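Local coordinates for protein cytosine deaminase (Klebsiella pneumoniae, PDB 4R85) that catalyses the deamination of cytosine and probably of 5-methylcytosine, which is bound here beside an iron(II) ion in an amidohydrolase barrel, at residues M164-A167 against I168-A172; M196-A199 against Q200-R204; N250-C253 against S254-F257. All blocks are in the same frame, centred on the assembly; numbering follows the deposited sequence.

Contact 1: residues M164-A167 against I168-A172; sequences MTRA and IEMGA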
loop_
_atom_site.group_PDB
_atom_site.type_symbol
_atom_site.label_atom_id
_atom_site.label_comp_id
_atom_site.label_asym_id
_atom_site.label_seq_id
_atom_site.Cartn_x
_atom_site.Cartn_y
_atom_site.Cartn_z
ATOM N N MET A 164 -26.908 -11.522 21.317
ATOM C CA MET A 164 -27.220 -11.008 19.972
ATOM C C MET A 164 -28.581 -10.319 19.973
ATOM O O MET A 164 -28.737 -9.225 19.438
ATOM C CB MET A 164 -27.218 -12.137 18.947
ATOM C CG MET A 164 -25.820 -12.630 18.574
ATOM S SD MET A 164 -24.904 -11.377 17.658
ATOM C CE MET A 164 -25.767 -11.417 16.063
ATOM N N THR A 165 -29.560 -10.968 20.593
ATOM C CA THR A 165 -30.925 -10.446 20.648
ATOM C C THR A 165 -30.960 -9.151 21.444
ATOM O O THR A 165 -31.574 -8.169 21.026
ATOM C CB THR A 165 -31.876 -11.487 21.272
ATOM O OG1 THR A 165 -31.824 -12.695 20.501
ATOM C CG2 THR A 165 -33.316 -10.976 21.334
ATOM N N ARG A 166 -30.290 -9.145 22.593
ATOM C CA ARG A 166 -30.247 -7.957 23.445
ATOM C C ARG A 166 -29.590 -6.794 22.704
ATOM O O ARG A 166 -30.064 -5.666 22.768
ATOM C CB ARG A 166 -29.493 -8.262 24.746
ATOM C CG ARG A 166 -29.378 -7.081 25.689
ATOM C CD ARG A 166 -30.736 -6.695 26.276
ATOM N NE ARG A 166 -30.684 -5.359 26.851
ATOM C CZ ARG A 166 -31.591 -4.417 26.627
ATOM N NH1 ARG A 166 -32.645 -4.672 25.855
ATOM N NH2 ARG A 166 -31.453 -3.224 27.190
ATOM N N ALA A 167 -28.504 -7.078 21.987
ATOM C CA ALA A 167 -27.798 -6.046 21.224
ATOM C C ALA A 167 -28.696 -5.405 20.168
ATOM O O ALA A 167 -28.675 -4.187 19.963
ATOM C CB ALA A 167 -26.555 -6.639 20.559
ATOM N N ILE A 168 -29.464 -6.240 19.482
ATOM C CA ILE A 168 -30.424 -5.763 18.494
ATOM C C ILE A 168 -31.516 -4.931 19.161
ATOM O O ILE A 168 -31.867 -3.850 18.683
ATOM C CB ILE A 168 -31.022 -6.939 17.690
ATOM C CG1 ILE A 168 -29.942 -7.549 16.789
ATOM C CG2 ILE A 168 -32.245 -6.495 16.886
ATOM C CD1 ILE A 168 -29.251 -6.540 15.890
ATOM N N GLU A 169 -32.037 -5.402 20.287
ATOM C CA GLU A 169 -33.075 -4.636 20.965
ATOM C C GLU A 169 -32.554 -3.290 21.475
ATOM O O GLU A 169 -33.293 -2.302 21.512
ATOM C CB GLU A 169 -33.711 -5.449 22.097
ATOM C CG GLU A 169 -34.511 -6.627 21.586
ATOM C CD GLU A 169 -35.135 -7.452 22.693
ATOM O OE1 GLU A 169 -34.689 -7.332 23.856
ATOM O OE2 GLU A 169 -36.074 -8.221 22.393
ATOM N N MET A 170 -31.278 -3.255 21.845
ATOM C CA MET A 170 -30.642 -2.022 22.302
ATOM C C MET A 170 -30.496 -1.014 21.168
ATOM O O MET A 170 -30.366 0.189 21.406
ATOM C CB MET A 170 -29.268 -2.317 22.910
ATOM C CG MET A 170 -29.327 -2.837 24.336
ATOM S SD MET A 170 -27.710 -3.445 24.844
ATOM C CE MET A 170 -26.730 -1.948 24.823
ATOM N N GLY A 171 -30.497 -1.514 19.939
ATOM C CA GLY A 171 -30.559 -0.645 18.778
ATOM C C GLY A 171 -29.482 -0.803 17.724
ATOM O O GLY A 171 -29.380 0.038 16.830
ATOM N N ALA A 172 -28.663 -1.847 17.816
ATOM C CA ALA A 172 -27.749 -2.145 16.714
ATOM C C ALA A 172 -28.555 -2.264 15.410
ATOM O O ALA A 172 -29.602 -2.914 15.378
ATOM C CB ALA A 172 -26.979 -3.423 16.982
#
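Arg166 and Met170 meet one turn apart on helix 160-170, just before the helix ends in a Schellman motif. This helix belongs to a beta-alpha-beta unit of the amidohydrolase barrel, between strands 143-149 and 174-175. The guanidinium of Arg166 lies over the Met170 side chain. Met170 CG sits 3.5 Å from the guanidinium plane, over its centre, and CG to Arg166 NH2 is 3.6 Å. Two torsions bring the group there. CG of Arg166 stands opposite the backbone N, and a bend at chi2 (68°) carries the chain onward, toward the C-terminal end of the helix. The two side chains cross at about a right angle. The Met170 chain is extended at chi2 and bends at its last torsion, and its side chain packs on Leu128 and Leu132 of helix 126-137. Glu169 comes to the guanidinium at its edge, with OE1 in plane. Its carboxylate is turned 76° from that plane. The salt bridge is long, 3.9 Å from Arg166 NH1 to Glu169 OE1, so any electrostatic gain is probably modest. The other oxygen, Glu169 OE2, hydrogen-bonds to Tyr202 OH of the next helix. Thr165 lies alongside Glu169 and points the same way. Its CG2 faces the carboxylate, while OG1 bonds back to Arg161 O. Ala167 is buried and packs its CB on Leu128 and Ala148, toward the barrel. Gly171 takes positive phi, which carries the chain out of the helix toward strand 174-175. The Schellman pair is Ala172 N to Ala167 O and a weak bond from Gly171 N to Ile168 O. Gly171 N adds a weak bond to Ala167 O, with an N-H...O angle of 134°. The straighter bond joins Ala172 N to Ala167 O at 3.2 Å.

Contact 2: residues M196-A199 against Q200-R204; sequences MDLA and QRYGR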
loop_
_atom_site.group_PDB
_atom_site.type_symbol
_atom_site.label_atom_id
_atom_site.label_comp_id
_atom_site.label_asym_id
_atom_site.label_seq_id
_atom_site.Cartn_x
_atom_site.Cartn_y
_atom_site.Cartn_z
ATOM N N MET A 196 -30.044 -14.896 10.580
ATOM C CA MET A 196 -30.982 -14.484 9.540
ATOM C C MET A 196 -32.410 -14.374 10.084
ATOM O O MET A 196 -33.128 -13.433 9.756
ATOM C CB MET A 196 -30.909 -15.421 8.323
ATOM C CG MET A 196 -29.583 -15.344 7.573
ATOM S SD MET A 196 -29.240 -13.734 6.804
ATOM C CE MET A 196 -30.240 -13.850 5.305
ATOM N N ASP A 197 -32.813 -15.320 10.935
ATOM C CA ASP A 197 -34.115 -15.234 11.600
ATOM C C ASP A 197 -34.204 -13.973 12.456
ATOM O O ASP A 197 -35.227 -13.278 12.450
ATOM C CB ASP A 197 -34.367 -16.456 12.497
ATOM C CG ASP A 197 -34.676 -17.720 11.705
ATOM O OD1 ASP A 197 -34.986 -17.614 10.497
ATOM O OD2 ASP A 197 -34.626 -18.819 12.299
ATOM N N LEU A 198 -33.145 -13.713 13.223
ATOM C CA LEU A 198 -33.049 -12.507 14.043
ATOM C C LEU A 198 -33.226 -11.237 13.199
ATOM O O LEU A 198 -34.055 -10.389 13.512
ATOM C CB LEU A 198 -31.697 -12.474 14.771
ATOM C CG LEU A 198 -31.476 -11.370 15.811
ATOM C CD1 LEU A 198 -32.481 -11.475 16.954
ATOM C CD2 LEU A 198 -30.020 -11.411 16.334
ATOM N N ALA A 199 -32.447 -11.106 12.133
ATOM C CA ALA A 199 -32.550 -9.941 11.251
ATOM C C ALA A 199 -33.948 -9.780 10.671
ATOM O O ALA A 199 -34.461 -8.663 10.583
ATOM C CB ALA A 199 -31.539 -10.025 10.141
ATOM N N GLN A 200 -34.571 -10.888 10.281
ATOM C CA GLN A 200 -35.927 -10.806 9.721
ATOM C C GLN A 200 -36.960 -10.420 10.758
ATOM O O GLN A 200 -37.877 -9.649 10.475
ATOM C CB GLN A 200 -36.349 -12.126 9.075
ATOM C CG GLN A 200 -35.918 -12.263 7.647
ATOM C CD GLN A 200 -36.727 -13.300 6.891
ATOM O OE1 GLN A 200 -36.711 -14.486 7.223
ATOM N NE2 GLN A 200 -37.435 -12.857 5.867
ATOM N N ARG A 201 -36.828 -10.970 11.959
ATOM C CA ARG A 201 -37.795 -10.694 13.009
ATOM C C ARG A 201 -37.770 -9.226 13.452
ATOM O O ARG A 201 -38.808 -8.655 13.778
ATOM C CB ARG A 201 -37.593 -11.630 14.200
ATOM C CG ARG A 201 -38.520 -11.321 15.354
ATOM C CD ARG A 201 -39.041 -12.579 16.000
ATOM N NE ARG A 201 -40.062 -12.283 17.001
ATOM C CZ ARG A 201 -40.519 -13.173 17.874
ATOM N NH1 ARG A 201 -40.040 -14.410 17.866
ATOM N NH2 ARG A 201 -41.447 -12.828 18.757
ATOM N N TYR A 202 -36.591 -8.610 13.430
ATOM C CA TYR A 202 -36.449 -7.222 13.873
ATOM C C TYR A 202 -36.247 -6.241 12.708
ATOM O O TYR A 202 -36.056 -5.052 12.929
ATOM C CB TYR A 202 -35.285 -7.083 14.861
ATOM C CG TYR A 202 -35.514 -7.715 16.224
ATOM C CD1 TYR A 202 -35.222 -9.058 16.452
ATOM C CD2 TYR A 202 -35.998 -6.961 17.291
ATOM C CE1 TYR A 202 -35.422 -9.640 17.704
ATOM C CE2 TYR A 202 -36.198 -7.539 18.551
ATOM C CZ TYR A 202 -35.911 -8.877 18.744
ATOM O OH TYR A 202 -36.103 -9.454 19.992
ATOM N N GLY A 203 -36.285 -6.741 11.480
ATOM C CA GLY A 203 -36.142 -5.894 10.302
ATOM C C GLY A 203 -34.816 -5.155 10.215
ATOM O O GLY A 203 -34.784 -3.947 9.967
ATOM N N ARG A 204 -33.718 -5.881 10.402
ATOM C CA ARG A 204 -32.395 -5.271 10.392
ATOM C C ARG A 204 -31.578 -5.731 9.198
ATOM O O ARG A 204 -31.921 -6.711 8.533
ATOM C CB ARG A 204 -31.644 -5.599 11.691
ATOM C CG ARG A 204 -32.430 -5.268 12.956
ATOM C CD ARG A 204 -32.594 -3.767 13.173
ATOM N NE ARG A 204 -33.692 -3.494 14.095
ATOM C CZ ARG A 204 -33.552 -3.273 15.399
ATOM N NH1 ARG A 204 -34.620 -3.046 16.147
ATOM N NH2 ARG A 204 -32.350 -3.274 15.959
#
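Leu198 packs against Tyr202 one turn further along helix 185-202, and this pair is the tight part of the contact. Leu198 CD1 reaches Tyr202 CE1 at 3.5 Å. CG of Leu198 lies opposite its backbone N (chi1 -173°), which brings the CD1 methyl to the ring. The ring also brings an edge to the backbone: Leu198 O lies in its plane, 3.4 Å from Tyr202 CD1. Leu198 O accepts Tyr202 N at 3.1 Å. Leu198 and Ala199 are buried, and Tyr202 is partly exposed. Ala199 O accepts Arg204 N at 2.9 Å, just after the chain turns at Gly203 with positive phi. Arg204 NE makes a weak bond to Tyr202 O, while NH2 bonds to Ile168 O of helix 160-170. The other side is looser and faces solvent. Asp197, Gln200 and Arg201 are exposed there, and their side chains make little contact with each other. Asp197 and Gln200 both turn to Arg231, the first through a salt bridge and the second through a hydrogen bond. The helix stands between two others of the barrel. Leu198 and Tyr202 pack on helix 160-170, Met196 on helix 220-231, and Met196 and Ala199 reach inward to Val206 of strand 205-209.

Contact 3: residues N250-C253 against S254-F257; sequences NAYC and SKLF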
loop_
_atom_site.group_PDB
_atom_site.type_symbol
_atom_site.label_atom_id
_atom_site.label_comp_id
_atom_site.label_asym_id
_atom_site.label_seq_id
_atom_site.Cartn_x
_atom_site.Cartn_y
_atom_site.Cartn_z
ATOM N N ASN A 250 -11.836 -24.453 -7.767
ATOM C CA ASN A 250 -12.325 -23.604 -8.848
ATOM C C ASN A 250 -13.634 -24.036 -9.484
ATOM O O ASN A 250 -14.419 -23.180 -9.895
ATOM C CB ASN A 250 -11.247 -23.414 -9.907
ATOM C CG ASN A 250 -10.079 -22.636 -9.378
ATOM O OD1 ASN A 250 -10.250 -21.718 -8.576
ATOM N ND2 ASN A 250 -8.879 -23.013 -9.795
ATOM N N ALA A 251 -13.872 -25.346 -9.570
ATOM C CA ALA A 251 -15.134 -25.851 -10.112
ATOM C C ALA A 251 -16.287 -25.503 -9.171
ATOM O O ALA A 251 -17.353 -25.032 -9.604
ATOM C CB ALA A 251 -15.058 -27.358 -10.344
ATOM N N TYR A 252 -16.065 -25.714 -7.877
ATOM C CA TYR A 252 -17.029 -25.287 -6.870
ATOM C C TYR A 252 -17.274 -23.791 -6.949
ATOM O O TYR A 252 -18.414 -23.343 -6.895
ATOM C CB TYR A 252 -16.541 -25.637 -5.462
ATOM C CG TYR A 252 -17.401 -25.014 -4.380
ATOM C CD1 TYR A 252 -18.737 -25.398 -4.211
ATOM C CD2 TYR A 252 -16.892 -24.034 -3.550
ATOM C CE1 TYR A 252 -19.530 -24.820 -3.222
ATOM C CE2 TYR A 252 -17.672 -23.456 -2.549
ATOM C CZ TYR A 252 -18.978 -23.854 -2.392
ATOM O OH TYR A 252 -19.726 -23.263 -1.403
ATOM N N CYS A 253 -16.202 -23.008 -7.062
ATOM C CA CYS A 253 -16.366 -21.558 -7.027
ATOM C C CYS A 253 -17.169 -21.054 -8.225
ATOM O O CYS A 253 -17.981 -20.136 -8.092
ATOM C CB CYS A 253 -15.029 -20.835 -6.933
ATOM S SG CYS A 253 -15.186 -19.139 -6.331
ATOM N N SER A 254 -16.934 -21.646 -9.393
ATOM C CA SER A 254 -17.728 -21.316 -10.567
ATOM C C SER A 254 -19.216 -21.590 -10.342
ATOM O O SER A 254 -20.077 -20.773 -10.714
ATOM C CB SER A 254 -17.250 -22.105 -11.782
ATOM O OG SER A 254 -17.982 -21.709 -12.937
ATOM N N LYS A 255 -19.514 -22.746 -9.752
ATOM C CA LYS A 255 -20.894 -23.111 -9.447
ATOM C C LYS A 255 -21.491 -22.148 -8.427
ATOM O O LYS A 255 -22.639 -21.713 -8.562
ATOM C CB LYS A 255 -20.967 -24.540 -8.898
ATOM C CG LYS A 255 -22.373 -24.934 -8.445
ATOM C CD LYS A 255 -22.387 -26.208 -7.624
ATOM C CE LYS A 255 -22.327 -25.927 -6.128
ATOM N NZ LYS A 255 -23.683 -25.748 -5.512
ATOM N N LEU A 256 -20.712 -21.848 -7.391
ATOM C CA LEU A 256 -21.127 -20.943 -6.323
ATOM C C LEU A 256 -21.508 -19.544 -6.826
ATOM O O LEU A 256 -22.444 -18.930 -6.311
ATOM C CB LEU A 256 -20.017 -20.828 -5.278
ATOM C CG LEU A 256 -20.246 -19.909 -4.076
ATOM C CD1 LEU A 256 -21.459 -20.358 -3.226
ATOM C CD2 LEU A 256 -18.990 -19.849 -3.228
ATOM N N PHE A 257 -20.779 -19.041 -7.821
ATOM C CA PHE A 257 -21.044 -17.695 -8.356
ATOM C C PHE A 257 -22.467 -17.529 -8.893
ATOM O O PHE A 257 -23.006 -16.423 -8.921
ATOM C CB PHE A 257 -20.032 -17.328 -9.456
ATOM C CG PHE A 257 -18.893 -16.480 -8.965
ATOM C CD1 PHE A 257 -18.531 -15.329 -9.644
ATOM C CD2 PHE A 257 -18.197 -16.828 -7.816
ATOM C CE1 PHE A 257 -17.496 -14.537 -9.200
ATOM C CE2 PHE A 257 -17.142 -16.048 -7.363
ATOM C CZ PHE A 257 -16.790 -14.899 -8.055
#
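Asn250 begins helix 250-263, and its carbonyl O accepts the N-H of Ser254 at 3.0 Å. Its side-chain amide serves other partners: OD1 bonds to Arg292 and ND2 to Ser283 of the second subunit. Ala251 follows on the exposed side and takes the N-H of Lys255. Tyr252 carries most of the side-chain packing. Its CG lies opposite the backbone N (chi1 171°), which lays the ring forward over the next turn. Leu256 CB sits over one face of the ring, offset toward the rim, and CD2 of Leu256 touches Tyr252 CE2 at 3.9 Å. The Lys255 chain bends so that its CE comes within 4.1 Å of Tyr252 CD1. The phenol OH bonds to Glu222, and the ring makes a cation-pi contact with Arg219. Cys253 is buried. Its SG lies 4.9 Å from the centroid of the Phe257 ring, 62° off the normal, an oblique sulfur-aromatic contact. SG meets Phe257 CE2 at 3.8 Å. The hydrogen bonds between the two segments are thus all backbone, and the side chains meet by van der Waals and sulfur-aromatic contact. The polar ends of Asn250 and Tyr252 instead tie this helix to its surroundings.

The contacts come in series along the chain, on three helices of the same barrel: 160-170, 185-202 and 250-263. Each helix joins two parallel strands of the large sheet in a beta-alpha-beta unit. Contacts 1 and 2 are neighbours, with centres 11 Å apart, at the C-terminal ends of consecutive helices. Arg204 NH2 joins them by bonding to the carbonyls of both Ile168 and Ala172. Contact 3 is at the start of its helix and touches neither, with centres about 35 Å from contact 1 and 29 Å from contact 2. It alone reaches the second subunit. All three thus belong to the helical layer around the strands that carry metal ligands such as His209.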